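Local coordinates for protein intracellular growth locus, subunit C (Francisella tularensis subsp. tularensis, PDB 2QWU) that probably serves as an Hcp-like inner-tube component of the type VI secretion system encoded by the Francisella pathogenicity island, which supports growth inside host cells, at residues 75-80 with 86-91; 105-110 with 116-121; 127-132 with 138-143; 164-169 with 173-178. The protein carries 2 engineered substitutions. All coordinates share one frame; numbering follows the deposited sequence.

In the fold
Interactions 1, 2 and 4 all reach the large antiparallel sheet; interaction 3 is a separate two-stranded hairpin and the loop after it. Interaction 1 pairs strands 71-79 and 86-96, and the second of these also borders strand 173-184, which carries half of interaction 4: L91 O probably accepts a hydrogen bond from I178 N at 2.7 Å, although the centres of the two contacts are about 22 Å apart. Helix 97-114, used in interaction 2, follows strand 86-96 directly. Interaction 3 reaches interaction 1 through L143 CD2, 3.5 Å from SE of the engineered M76. Interactions 2 and 3 lie on opposite sides of the chain's centre, their own centres about 28 Å apart.

Interaction 1: residues 75-80 with 86-91; sequences RMSITP and TISITL. Engineered in segment 75-80: M76 (natural residue Leu).
S77 and S88 face each other at the middle of a beta hairpin, whose strands 75-79 and 86-91 run antiparallel at 173°. The main chains pair through hydrogen bonds at three levels. S77 N gives to S88 O at 3.0 Å and S88 N gives back to S77 O; T79 and T86 exchange a similar pair, with T79 N-H pointing almost straight (178°) at T86 O. At the R75 end the exchange is uneven: T90 N reaches R75 O at 2.8 Å, while R75 N to T90 O is weak at 3.4 Å. Between these levels I87 CA donates a C-H...O contact to S77 O at 3.2 Å.

Apolar contacts fill the buried face. I78 and I87 lie alongside, I78 CG2 on I87 CG1. M76, an engineered selenomethionine where the natural residue is leucine, has CG anti to the backbone N (chi1 -167°) and a straight chain beyond it. M76 CE thereby reaches 3.8 Å from I87 CG2, one level along, and M76 SE rests more loosely on I89 CD1. L143 packs on M76, and I180 and L183 of strand 173-184 on I89.

Polar groups occupy the other face. The aliphatic part of R75 runs beside T90, with R75 CD 3.8 Å from T90 OG1, and S77 CB meets S88 OG at 3.4 Å. T79 OG1 is bonded to T17 OG1 outside the hairpin. A water gathers S77 OG and T79 OG1 and donates to T86 O at 3.0 Å, so this carbonyl receives a second donor besides T79 N.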
loop_
_atom_site.group_PDB
_atom_site.type_symbol
_atom_site.label_atom_id
_atom_site.label_comp_id
_atom_site.label_asym_id
_atom_site.label_seq_id
_atom_site.Cartn_x
_atom_site.Cartn_y
_atom_site.Cartn_z
ATOM N N ARG A 75 1.950 -5.109 -2.384
ATOM C CA ARG A 75 0.827 -5.908 -2.847
ATOM C C ARG A 75 -0.405 -5.471 -2.147
ATOM O O ARG A 75 -0.368 -5.014 -0.982
ATOM C CB ARG A 75 1.020 -7.385 -2.531
ATOM C CG ARG A 75 2.367 -7.857 -2.820
ATOM C CD ARG A 75 2.578 -9.268 -2.262
ATOM N NE ARG A 75 1.693 -10.259 -2.863
ATOM C CZ ARG A 75 2.122 -11.320 -3.563
ATOM N NH1 ARG A 75 3.422 -11.539 -3.780
ATOM N NH2 ARG A 75 1.238 -12.198 -4.006
HETATM N N MSE A 76 -1.506 -5.579 -2.872
HETATM C CA MSE A 76 -2.762 -5.270 -2.256
HETATM C C MSE A 76 -3.825 -6.083 -2.935
HETATM O O MSE A 76 -3.771 -6.266 -4.145
HETATM C CB MSE A 76 -3.123 -3.797 -2.376
HETATM C CG MSE A 76 -4.243 -3.461 -1.466
HETATM SE SE MSE A 76 -4.445 -1.642 -1.389
HETATM C CE MSE A 76 -5.804 -1.624 -0.201
ATOM N N SER A 77 -4.779 -6.577 -2.149
ATOM C CA SER A 77 -5.896 -7.356 -2.688
ATOM C C SER A 77 -7.175 -6.854 -2.034
ATOM O O SER A 77 -7.277 -6.701 -0.813
ATOM C CB SER A 77 -5.652 -8.854 -2.433
ATOM O OG SER A 77 -6.786 -9.629 -2.826
ATOM N N ILE A 78 -8.130 -6.486 -2.859
ATOM C CA ILE A 78 -9.395 -6.016 -2.369
ATOM C C ILE A 78 -10.525 -6.800 -3.020
ATOM O O ILE A 78 -10.667 -6.814 -4.260
ATOM C CB ILE A 78 -9.618 -4.536 -2.698
ATOM C CG1 ILE A 78 -8.437 -3.711 -2.191
ATOM C CG2 ILE A 78 -10.971 -4.098 -2.097
ATOM C CD1 ILE A 78 -8.464 -2.300 -2.668
ATOM N N THR A 79 -11.300 -7.482 -2.197
ATOM C CA THR A 79 -12.459 -8.215 -2.717
ATOM C C THR A 79 -13.696 -7.443 -2.277
ATOM O O THR A 79 -13.988 -7.376 -1.077
ATOM C CB THR A 79 -12.471 -9.611 -2.171
ATOM O OG1 THR A 79 -11.256 -10.239 -2.590
ATOM C CG2 THR A 79 -13.693 -10.404 -2.718
ATOM N N PRO A 80 -14.398 -6.833 -3.251
ATOM C CA PRO A 80 -15.593 -6.044 -2.983
ATOM C C PRO A 80 -16.587 -6.822 -2.151
ATOM O O PRO A 80 -16.687 -8.055 -2.254
ATOM C CB PRO A 80 -16.114 -5.721 -4.367
ATOM C CG PRO A 80 -14.830 -5.562 -5.178
ATOM C CD PRO A 80 -14.050 -6.785 -4.692
ATOM N N THR A 86 -12.991 -7.214 1.823
ATOM C CA THR A 86 -11.993 -7.979 2.595
ATOM C C THR A 86 -10.715 -7.577 1.913
ATOM O O THR A 86 -10.646 -7.592 0.691
ATOM C CB THR A 86 -12.198 -9.504 2.534
ATOM O OG1 THR A 86 -13.402 -9.851 3.255
ATOM C CG2 THR A 86 -11.050 -10.199 3.192
ATOM N N ILE A 87 -9.724 -7.203 2.713
ATOM C CA ILE A 87 -8.500 -6.643 2.165
ATOM C C ILE A 87 -7.251 -7.196 2.795
ATOM O O ILE A 87 -7.198 -7.433 4.012
ATOM C CB ILE A 87 -8.540 -5.064 2.407
ATOM C CG1 ILE A 87 -9.694 -4.469 1.590
ATOM C CG2 ILE A 87 -7.240 -4.397 2.033
ATOM C CD1 ILE A 87 -9.891 -2.969 1.914
ATOM N N SER A 88 -6.232 -7.391 1.967
ATOM C CA SER A 88 -4.911 -7.772 2.478
ATOM C C SER A 88 -3.954 -6.767 1.843
ATOM O O SER A 88 -4.209 -6.255 0.762
ATOM C CB SER A 88 -4.532 -9.237 2.127
ATOM O OG SER A 88 -4.501 -9.434 0.739
ATOM N N ILE A 89 -2.881 -6.438 2.550
ATOM C CA ILE A 89 -1.909 -5.483 2.030
ATOM C C ILE A 89 -0.521 -5.842 2.491
ATOM O O ILE A 89 -0.326 -6.391 3.573
ATOM C CB ILE A 89 -2.310 -4.005 2.466
ATOM C CG1 ILE A 89 -1.441 -2.979 1.717
ATOM C CG2 ILE A 89 -2.095 -3.792 4.005
ATOM C CD1 ILE A 89 -1.985 -1.553 1.959
ATOM N N THR A 90 0.460 -5.537 1.659
ATOM C CA THR A 90 1.869 -5.779 1.982
ATOM C C THR A 90 2.608 -4.459 1.786
ATOM O O THR A 90 2.519 -3.861 0.715
ATOM C CB THR A 90 2.476 -6.858 1.060
ATOM O OG1 THR A 90 1.771 -8.099 1.293
ATOM C CG2 THR A 90 3.920 -7.111 1.448
ATOM N N LEU A 91 3.246 -3.987 2.871
ATOM C CA LEU A 91 3.948 -2.706 2.855
ATOM C C LEU A 91 5.437 -2.893 3.105
ATOM O O LEU A 91 5.819 -3.782 3.840
ATOM C CB LEU A 91 3.360 -1.801 3.977
ATOM C CG LEU A 91 1.854 -1.525 3.914
ATOM C CD1 LEU A 91 1.302 -1.200 5.268
ATOM C CD2 LEU A 91 1.649 -0.375 2.990
HETATM O O HOH W 1 -9.058 -9.610 -0.863
#

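Interaction 2: residues 105-110 with 116-121; sequences EKVSSI and TDMKIK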
loop_
_atom_site.group_PDB
_atom_site.type_symbol
_atom_site.label_atom_id
_atom_site.label_comp_id
_atom_site.label_asym_id
_atom_site.label_seq_id
_atom_site.Cartn_x
_atom_site.Cartn_y
_atom_site.Cartn_z
ATOM N N GLU A 105 4.088 -5.315 18.963
ATOM C CA GLU A 105 3.472 -5.308 20.306
ATOM C C GLU A 105 2.304 -4.363 20.423
ATOM O O GLU A 105 1.334 -4.648 21.110
ATOM C CB GLU A 105 4.526 -4.943 21.381
ATOM C CG GLU A 105 5.519 -6.070 21.640
ATOM C CD GLU A 105 6.628 -5.662 22.598
ATOM O OE1 GLU A 105 6.542 -4.531 23.154
ATOM O OE2 GLU A 105 7.588 -6.445 22.774
ATOM N N LYS A 106 2.413 -3.203 19.792
ATOM C CA LYS A 106 1.336 -2.228 19.836
ATOM C C LYS A 106 0.119 -2.755 19.084
ATOM O O LYS A 106 -1.010 -2.633 19.544
ATOM C CB LYS A 106 1.815 -0.907 19.223
ATOM C CG LYS A 106 0.778 0.204 19.313
ATOM C CD LYS A 106 0.540 0.618 20.789
ATOM C CE LYS A 106 -0.503 1.738 20.909
ATOM N NZ LYS A 106 0.032 2.991 20.254
ATOM N N VAL A 107 0.350 -3.373 17.926
ATOM C CA VAL A 107 -0.760 -3.914 17.167
ATOM C C VAL A 107 -1.503 -4.996 17.949
ATOM O O VAL A 107 -2.724 -4.939 18.083
ATOM C CB VAL A 107 -0.265 -4.459 15.776
ATOM C CG1 VAL A 107 -1.373 -5.263 15.125
ATOM C CG2 VAL A 107 0.185 -3.286 14.895
ATOM N N SER A 108 -0.759 -5.939 18.510
ATOM C CA SER A 108 -1.311 -7.017 19.286
ATOM C C SER A 108 -2.109 -6.485 20.491
ATOM O O SER A 108 -3.175 -7.012 20.834
ATOM C CB SER A 108 -0.171 -7.940 19.764
ATOM O OG SER A 108 -0.704 -9.081 20.431
ATOM N N SER A 109 -1.600 -5.454 21.136
ATOM C CA SER A 109 -2.297 -4.902 22.288
ATOM C C SER A 109 -3.665 -4.295 21.936
ATOM O O SER A 109 -4.638 -4.405 22.699
ATOM C CB SER A 109 -1.428 -3.840 22.930
ATOM O OG SER A 109 -0.366 -4.498 23.628
ATOM N N ILE A 110 -3.724 -3.582 20.819
ATOM C CA ILE A 110 -4.994 -2.976 20.427
ATOM C C ILE A 110 -5.908 -4.035 19.892
ATOM O O ILE A 110 -7.102 -4.052 20.178
ATOM C CB ILE A 110 -4.785 -1.911 19.386
ATOM C CG1 ILE A 110 -3.889 -0.845 20.007
ATOM C CG2 ILE A 110 -6.150 -1.371 18.935
ATOM C CD1 ILE A 110 -3.266 0.156 19.044
ATOM N N THR A 116 -11.488 -3.501 16.337
ATOM C CA THR A 116 -11.760 -2.542 15.263
ATOM C C THR A 116 -11.144 -1.161 15.457
ATOM O O THR A 116 -11.205 -0.303 14.571
ATOM C CB THR A 116 -13.255 -2.381 15.044
ATOM O OG1 THR A 116 -13.842 -1.908 16.260
ATOM C CG2 THR A 116 -13.856 -3.717 14.654
ATOM N N ASP A 117 -10.553 -0.950 16.627
ATOM C CA ASP A 117 -9.886 0.311 16.926
ATOM C C ASP A 117 -8.459 0.341 16.396
ATOM O O ASP A 117 -7.801 1.384 16.504
ATOM C CB ASP A 117 -9.800 0.544 18.440
ATOM C CG ASP A 117 -11.134 0.957 19.065
ATOM O OD1 ASP A 117 -11.968 1.586 18.355
ATOM O OD2 ASP A 117 -11.318 0.668 20.282
HETATM N N MSE A 118 -7.951 -0.781 15.877
HETATM C CA MSE A 118 -6.575 -0.787 15.380
HETATM C C MSE A 118 -6.620 -0.242 13.930
HETATM O O MSE A 118 -6.937 -0.974 12.981
HETATM C CB MSE A 118 -5.992 -2.215 15.428
HETATM C CG MSE A 118 -4.425 -2.306 15.424
HETATM SE SE MSE A 118 -3.604 -1.781 13.788
HETATM C CE MSE A 118 -4.227 -3.097 12.800
ATOM N N LYS A 119 -6.272 1.034 13.768
ATOM C CA LYS A 119 -6.324 1.652 12.432
ATOM C C LYS A 119 -4.998 1.727 11.709
ATOM O O LYS A 119 -3.943 1.961 12.325
ATOM C CB LYS A 119 -6.867 3.085 12.515
ATOM C CG LYS A 119 -8.185 3.244 13.271
ATOM C CD LYS A 119 -9.275 2.335 12.772
ATOM C CE LYS A 119 -10.641 2.790 13.305
ATOM N NZ LYS A 119 -11.729 1.865 12.828
ATOM N N ILE A 120 -5.049 1.549 10.389
ATOM C CA ILE A 120 -3.864 1.665 9.561
ATOM C C ILE A 120 -4.303 2.768 8.626
ATOM O O ILE A 120 -5.308 2.634 7.913
ATOM C CB ILE A 120 -3.583 0.370 8.844
ATOM C CG1 ILE A 120 -3.283 -0.675 9.930
ATOM C CG2 ILE A 120 -2.422 0.544 7.830
ATOM C CD1 ILE A 120 -2.903 -1.988 9.429
ATOM N N LYS A 121 -3.598 3.898 8.685
ATOM C CA LYS A 121 -4.016 5.045 7.898
ATOM C C LYS A 121 -2.930 5.370 6.880
ATOM O O LYS A 121 -1.759 5.643 7.243
ATOM C CB LYS A 121 -4.251 6.253 8.814
ATOM C CG LYS A 121 -4.602 7.551 8.076
ATOM C CD LYS A 121 -6.026 7.566 7.594
ATOM C CE LYS A 121 -6.486 8.990 7.124
ATOM N NZ LYS A 121 -7.893 8.961 6.596
#
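I110 and V107, on one side of helix 97-114, meet M118 in the short connection that carries the chain from the helix into strand 120-122. The contact is apolar: no hydrogen bond joins the two segments. I110 points at the connection, and its CG2 branch, anti to the backbone N, does most of the touching. I110 CG2 sits 3.6 Å from M118 CB and equally close to M118 N, and it also brushes D117 CB at 4.2 Å. The I110 and M118 side chains cross at about a right angle; CG2 and CB of I110 meet the CB-CG root of M118.

M118 starts out with CG anti to its own nitrogen (chi1 -159°) and then bends twice, at chi2 (-69°) and chi3. These bends bring the selenium to V107, where M118 SE lies 4.2 Å from V107 CG2. F156 touches both M118 and V107, so the buried M118 chain is packed between the helix, strand 147-150 (P150) and the loops of A44 and F156.

Polar bonds lie to either end of this apolar patch. Within the connection K119 NZ bonds T116 O at 2.8 Å, and from the helix K106 NZ reaches E46 and the carbonyl of A44. The arrangement is that of a helix-loop-strand connection, in which the chain leaves the helix, turns back past its last turns and enters the sheet.

Interaction 3: residues 127-132 with 138-143; sequences KKQEYK and GIMIDL
Q129 lays its side-chain amide along the backbone of M140 and I141. With CG beside the backbone N (chi1 -59°) and an extended chain, Q129 OE1 accepts from both M140 N (2.7 Å) and I141 N (3.2 Å), which approach from the same face of the amide. Q129 NE2 gives to I141 O at 3.1 Å, nearly in the amide plane, and to N126 O. These bonds fix the amide's rotation.

E130 and M140 cross at about a right angle, E130 CB 3.6 Å from M140 CG. K132 bends at chi2 and brings NZ to I139 O at 2.8 Å and to the anti lone pair of E130 OE1 at 2.8 Å, a salt bridge; C194 O is a further acceptor. On the backbone, Q129 N and E130 N both bond G138 O, a classic beta bulge. E130 N comes nearly end-on to the G138 carbonyl O at 3.0 Å, whereas Q129 N sits above its plane. G138 N answers E130 O at 2.9 Å.

Beyond the hairpin of strands 130-131 and 137-138, segment 138-143 runs beside strand 189-193, with M140 bonded to C193 and D142 to P191. I141 packs on I18 and V20 of strand 18-21, and L143 on V73 of strand 71-79.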
loop_
_atom_site.group_PDB
_atom_site.type_symbol
_atom_site.label_atom_id
_atom_site.label_comp_id
_atom_site.label_asym_id
_atom_site.label_seq_id
_atom_site.Cartn_x
_atom_site.Cartn_y
_atom_site.Cartn_z
ATOM N N LYS A 127 1.261 9.515 -7.863
ATOM C CA LYS A 127 0.368 9.610 -9.021
ATOM C C LYS A 127 0.872 8.846 -10.233
ATOM O O LYS A 127 0.076 8.490 -11.079
ATOM C CB LYS A 127 0.159 11.089 -9.383
ATOM C CG LYS A 127 -0.544 11.863 -8.235
ATOM C CD LYS A 127 -0.786 13.358 -8.531
ATOM C CE LYS A 127 -1.351 14.098 -7.307
ATOM N NZ LYS A 127 -2.396 13.310 -6.593
ATOM N N LYS A 128 2.170 8.610 -10.329
ATOM C CA LYS A 128 2.678 7.915 -11.503
ATOM C C LYS A 128 3.086 6.498 -11.092
ATOM O O LYS A 128 4.238 6.248 -10.809
ATOM C CB LYS A 128 3.851 8.712 -12.080
ATOM C CG LYS A 128 3.374 10.095 -12.604
ATOM C CD LYS A 128 4.529 10.847 -13.295
ATOM C CE LYS A 128 4.055 12.073 -14.044
ATOM N NZ LYS A 128 3.631 13.132 -13.071
ATOM N N GLN A 129 2.113 5.589 -11.078
ATOM C CA GLN A 129 2.318 4.211 -10.628
ATOM C C GLN A 129 2.589 3.194 -11.758
ATOM O O GLN A 129 3.401 2.306 -11.591
ATOM C CB GLN A 129 1.067 3.792 -9.898
ATOM C CG GLN A 129 0.753 4.692 -8.697
ATOM C CD GLN A 129 -0.486 4.208 -7.968
ATOM O OE1 GLN A 129 -1.142 3.244 -8.398
ATOM N NE2 GLN A 129 -0.813 4.849 -6.870
ATOM N N GLU A 130 1.918 3.339 -12.895
ATOM C CA GLU A 130 2.087 2.393 -13.980
ATOM C C GLU A 130 2.156 3.148 -15.317
ATOM O O GLU A 130 1.379 4.117 -15.525
ATOM C CB GLU A 130 0.868 1.464 -13.992
ATOM C CG GLU A 130 0.814 0.460 -15.094
ATOM C CD GLU A 130 -0.430 -0.440 -14.973
ATOM O OE1 GLU A 130 -1.566 0.050 -15.095
ATOM O OE2 GLU A 130 -0.249 -1.671 -14.781
ATOM N N TYR A 131 3.089 2.726 -16.167
ATOM C CA TYR A 131 3.233 3.334 -17.502
ATOM C C TYR A 131 2.173 2.683 -18.422
ATOM O O TYR A 131 2.202 1.490 -18.717
ATOM C CB TYR A 131 4.674 3.149 -18.029
ATOM C CG TYR A 131 4.943 3.958 -19.275
ATOM C CD1 TYR A 131 4.858 5.343 -19.231
ATOM C CD2 TYR A 131 5.322 3.342 -20.463
ATOM C CE1 TYR A 131 5.160 6.132 -20.356
ATOM C CE2 TYR A 131 5.630 4.116 -21.619
ATOM C CZ TYR A 131 5.545 5.507 -21.529
ATOM O OH TYR A 131 5.830 6.327 -22.601
ATOM N N LYS A 132 1.222 3.491 -18.839
ATOM C CA LYS A 132 0.083 3.030 -19.607
ATOM C C LYS A 132 0.317 2.771 -21.087
ATOM O O LYS A 132 1.350 3.148 -21.641
ATOM C CB LYS A 132 -1.076 4.014 -19.392
ATOM C CG LYS A 132 -1.367 4.324 -17.925
ATOM C CD LYS A 132 -1.906 3.076 -17.171
ATOM C CE LYS A 132 -2.302 3.454 -15.744
ATOM N NZ LYS A 132 -3.167 2.384 -15.154
ATOM N N GLY A 138 0.053 6.706 -15.162
ATOM C CA GLY A 138 -1.247 6.897 -14.533
ATOM C C GLY A 138 -1.255 6.107 -13.234
ATOM O O GLY A 138 -0.276 5.447 -12.940
ATOM N N ILE A 139 -2.327 6.198 -12.463
ATOM C CA ILE A 139 -2.392 5.399 -11.240
ATOM C C ILE A 139 -2.864 3.995 -11.578
ATOM O O ILE A 139 -3.296 3.742 -12.717
ATOM C CB ILE A 139 -3.460 5.937 -10.237
ATOM C CG1 ILE A 139 -4.892 5.840 -10.823
ATOM C CG2 ILE A 139 -3.108 7.409 -9.814
ATOM C CD1 ILE A 139 -6.015 6.185 -9.789
HETATM N N MSE A 140 -2.693 3.095 -10.613
HETATM C CA MSE A 140 -3.334 1.767 -10.694
HETATM C C MSE A 140 -4.526 1.957 -9.733
HETATM O O MSE A 140 -5.657 1.825 -10.121
HETATM C CB MSE A 140 -2.417 0.636 -10.233
HETATM C CG MSE A 140 -1.375 0.317 -11.368
HETATM SE SE MSE A 140 -0.122 -1.017 -10.920
HETATM C CE MSE A 140 0.697 -0.237 -9.483
ATOM N N ILE A 141 -4.241 2.316 -8.480
ATOM C CA ILE A 141 -5.287 2.583 -7.482
ATOM C C ILE A 141 -4.830 3.825 -6.666
ATOM O O ILE A 141 -3.676 3.906 -6.248
ATOM C CB ILE A 141 -5.393 1.482 -6.434
ATOM C CG1 ILE A 141 -5.645 0.137 -7.072
ATOM C CG2 ILE A 141 -6.507 1.866 -5.457
ATOM C CD1 ILE A 141 -5.786 -0.978 -6.002
ATOM N N ASP A 142 -5.753 4.744 -6.397
ATOM C CA ASP A 142 -5.425 5.915 -5.543
ATOM C C ASP A 142 -5.780 5.532 -4.094
ATOM O O ASP A 142 -6.954 5.483 -3.702
ATOM C CB ASP A 142 -6.247 7.167 -5.983
ATOM C CG ASP A 142 -5.817 8.428 -5.264
ATOM O OD1 ASP A 142 -5.101 8.303 -4.248
ATOM O OD2 ASP A 142 -6.191 9.564 -5.706
ATOM N N LEU A 143 -4.759 5.241 -3.297
ATOM C CA LEU A 143 -4.968 4.805 -1.923
ATOM C C LEU A 143 -4.942 5.985 -0.930
ATOM O O LEU A 143 -5.002 5.781 0.263
ATOM C CB LEU A 143 -3.832 3.830 -1.526
ATOM C CG LEU A 143 -3.875 2.525 -2.342
ATOM C CD1 LEU A 143 -2.620 1.680 -1.984
ATOM C CD2 LEU A 143 -5.176 1.758 -2.076
HETATM O O HOH W 2 -3.406 10.327 -6.897
#

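Interaction 4: residues 164-169 with 173-178; sequences ELMGVS and MRYHII
L165 and M166 project from a type I turn, E164 to G167, and pack against the Y175 ring of strand 173-184. L165 CD1 meets the ring at its edge, in plane, 4.0 Å from Y175 CD2. M166 comes to the CD1 side: M166 SE sits 3.6 Å from Y175 CD1, an oblique Met-aromatic contact 37° off the ring normal. M166 CG also presses on Y175 CB, so the base of the tyrosine fits the hollow behind the selenium. Y175 has CG anti to the backbone N (chi1 -175°), which carries the ring past the turn; Y175 OH bonds P24 O and S72 OG.

R174 forms a second bump, fitted between E164 and V168. V168 CG2 lies over one guanidinium face, offset toward the rim and tight against R174 NH2 at 3.1 Å. E164 OE2 comes in at the edge, in plane, and takes the N-H of R174 NE on its syn lone pair at 3.2 Å. The carboxylate and guanidinium planes are 69° apart, and the salt bridge is single-pronged.

At the far end S169 closes the loop: S169 N gives to M173 O at 3.0 Å, and S169 OG accepts from M173 N at 2.8 Å while also bonded to D171. One water fills the gap between turn and strand, accepting from M166 N and Y175 N and donating to G167 O at 2.8 Å. Strand 173-184, against which this loop folds, lies beside strands 86-96 and 157-162: R174 pairs with I95 and I177 with E161, while M166 also packs on L94.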
loop_
_atom_site.group_PDB
_atom_site.type_symbol
_atom_site.label_atom_id
_atom_site.label_comp_id
_atom_site.label_asym_id
_atom_site.label_seq_id
_atom_site.Cartn_x
_atom_site.Cartn_y
_atom_site.Cartn_z
ATOM N N GLU A 164 17.241 -8.069 3.419
ATOM C CA GLU A 164 18.504 -7.436 3.091
ATOM C C GLU A 164 18.352 -6.707 1.757
ATOM O O GLU A 164 19.347 -6.336 1.149
ATOM C CB GLU A 164 19.631 -8.498 2.961
ATOM C CG GLU A 164 19.966 -9.194 4.281
ATOM C CD GLU A 164 20.271 -8.212 5.395
ATOM O OE1 GLU A 164 21.043 -7.243 5.165
ATOM O OE2 GLU A 164 19.745 -8.389 6.506
ATOM N N LEU A 165 17.116 -6.503 1.295
ATOM C CA LEU A 165 16.910 -5.854 0.007
ATOM C C LEU A 165 17.504 -4.461 -0.185
ATOM O O LEU A 165 17.823 -4.079 -1.315
ATOM C CB LEU A 165 15.424 -5.798 -0.312
ATOM C CG LEU A 165 14.782 -7.139 -0.594
ATOM C CD1 LEU A 165 13.287 -6.979 -0.653
ATOM C CD2 LEU A 165 15.311 -7.674 -1.932
HETATM N N MSE A 166 17.574 -3.683 0.885
HETATM C CA MSE A 166 18.162 -2.343 0.824
HETATM C C MSE A 166 19.392 -2.337 1.745
HETATM O O MSE A 166 19.823 -1.304 2.255
HETATM C CB MSE A 166 17.148 -1.290 1.280
HETATM C CG MSE A 166 15.971 -1.079 0.327
HETATM SE SE MSE A 166 14.827 0.352 0.808
HETATM C CE MSE A 166 15.436 0.847 2.096
ATOM N N GLY A 167 19.964 -3.502 1.962
ATOM C CA GLY A 167 21.095 -3.560 2.880
ATOM C C GLY A 167 20.768 -3.031 4.273
ATOM O O GLY A 167 19.610 -3.029 4.736
ATOM N N VAL A 168 21.794 -2.586 4.977
ATOM C CA VAL A 168 21.593 -2.016 6.291
ATOM C C VAL A 168 22.045 -0.588 6.184
ATOM O O VAL A 168 23.184 -0.333 5.787
ATOM C CB VAL A 168 22.413 -2.787 7.350
ATOM C CG1 VAL A 168 22.213 -2.196 8.725
ATOM C CG2 VAL A 168 21.984 -4.258 7.312
ATOM N N SER A 169 21.163 0.350 6.514
ATOM C CA SER A 169 21.489 1.758 6.409
ATOM C C SER A 169 22.560 2.105 7.412
ATOM O O SER A 169 22.812 1.350 8.376
ATOM C CB SER A 169 20.266 2.660 6.664
ATOM O OG SER A 169 19.845 2.569 8.008
HETATM N N MSE A 173 18.980 0.646 9.891
HETATM C CA MSE A 173 17.621 0.280 9.463
HETATM C C MSE A 173 17.645 -0.694 8.298
HETATM O O MSE A 173 18.523 -0.615 7.438
HETATM C CB MSE A 173 16.828 1.540 9.053
HETATM C CG MSE A 173 16.656 2.525 10.209
HETATM SE SE MSE A 173 15.633 3.965 9.790
HETATM C CE MSE A 173 16.504 4.617 8.436
ATOM N N ARG A 174 16.665 -1.595 8.263
ATOM C CA ARG A 174 16.556 -2.532 7.161
ATOM C C ARG A 174 15.180 -2.401 6.508
ATOM O O ARG A 174 14.230 -1.940 7.138
ATOM C CB ARG A 174 16.707 -3.960 7.650
ATOM C CG ARG A 174 18.188 -4.363 7.898
ATOM C CD ARG A 174 18.228 -5.726 8.599
ATOM N NE ARG A 174 19.606 -6.145 8.802
ATOM C CZ ARG A 174 20.404 -5.684 9.764
ATOM N NH1 ARG A 174 19.969 -4.785 10.649
ATOM N NH2 ARG A 174 21.673 -6.109 9.823
ATOM N N TYR A 175 15.104 -2.827 5.261
ATOM C CA TYR A 175 13.816 -2.758 4.573
ATOM C C TYR A 175 13.059 -3.953 5.139
ATOM O O TYR A 175 13.536 -5.109 5.014
ATOM C CB TYR A 175 14.050 -2.881 3.086
ATOM C CG TYR A 175 12.796 -2.697 2.246
ATOM C CD1 TYR A 175 12.095 -1.496 2.270
ATOM C CD2 TYR A 175 12.396 -3.689 1.349
ATOM C CE1 TYR A 175 10.996 -1.275 1.384
ATOM C CE2 TYR A 175 11.342 -3.490 0.474
ATOM C CZ TYR A 175 10.645 -2.284 0.494
ATOM O OH TYR A 175 9.604 -2.040 -0.397
ATOM N N HIS A 176 11.894 -3.702 5.747
ATOM C CA HIS A 176 11.073 -4.773 6.354
ATOM C C HIS A 176 9.779 -4.905 5.565
ATOM O O HIS A 176 9.223 -3.916 5.097
ATOM C CB HIS A 176 10.672 -4.468 7.815
ATOM C CG HIS A 176 11.780 -4.659 8.841
ATOM N ND1 HIS A 176 12.925 -3.889 8.880
ATOM C CD2 HIS A 176 11.840 -5.500 9.903
ATOM C CE1 HIS A 176 13.657 -4.246 9.938
ATOM N NE2 HIS A 176 13.023 -5.216 10.568
ATOM N N ILE A 177 9.268 -6.124 5.461
ATOM C CA ILE A 177 8.035 -6.309 4.737
ATOM C C ILE A 177 6.918 -6.602 5.733
ATOM O O ILE A 177 7.016 -7.546 6.511
ATOM C CB ILE A 177 8.216 -7.448 3.719
ATOM C CG1 ILE A 177 9.317 -7.004 2.744
ATOM C CG2 ILE A 177 6.891 -7.780 3.078
ATOM C CD1 ILE A 177 9.439 -7.797 1.432
ATOM N N ILE A 178 5.870 -5.777 5.725
ATOM C CA ILE A 178 4.738 -5.923 6.651
ATOM C C ILE A 178 3.579 -6.472 5.855
ATOM O O ILE A 178 3.078 -5.825 4.921
ATOM C CB ILE A 178 4.319 -4.529 7.271
ATOM C CG1 ILE A 178 5.518 -3.913 7.980
ATOM C CG2 ILE A 178 3.121 -4.665 8.123
ATOM C CD1 ILE A 178 5.161 -2.461 8.489
HETATM O O HOH W 3 17.197 -4.072 3.876
HETATM O O HOH W 4 18.457 -0.161 4.425
#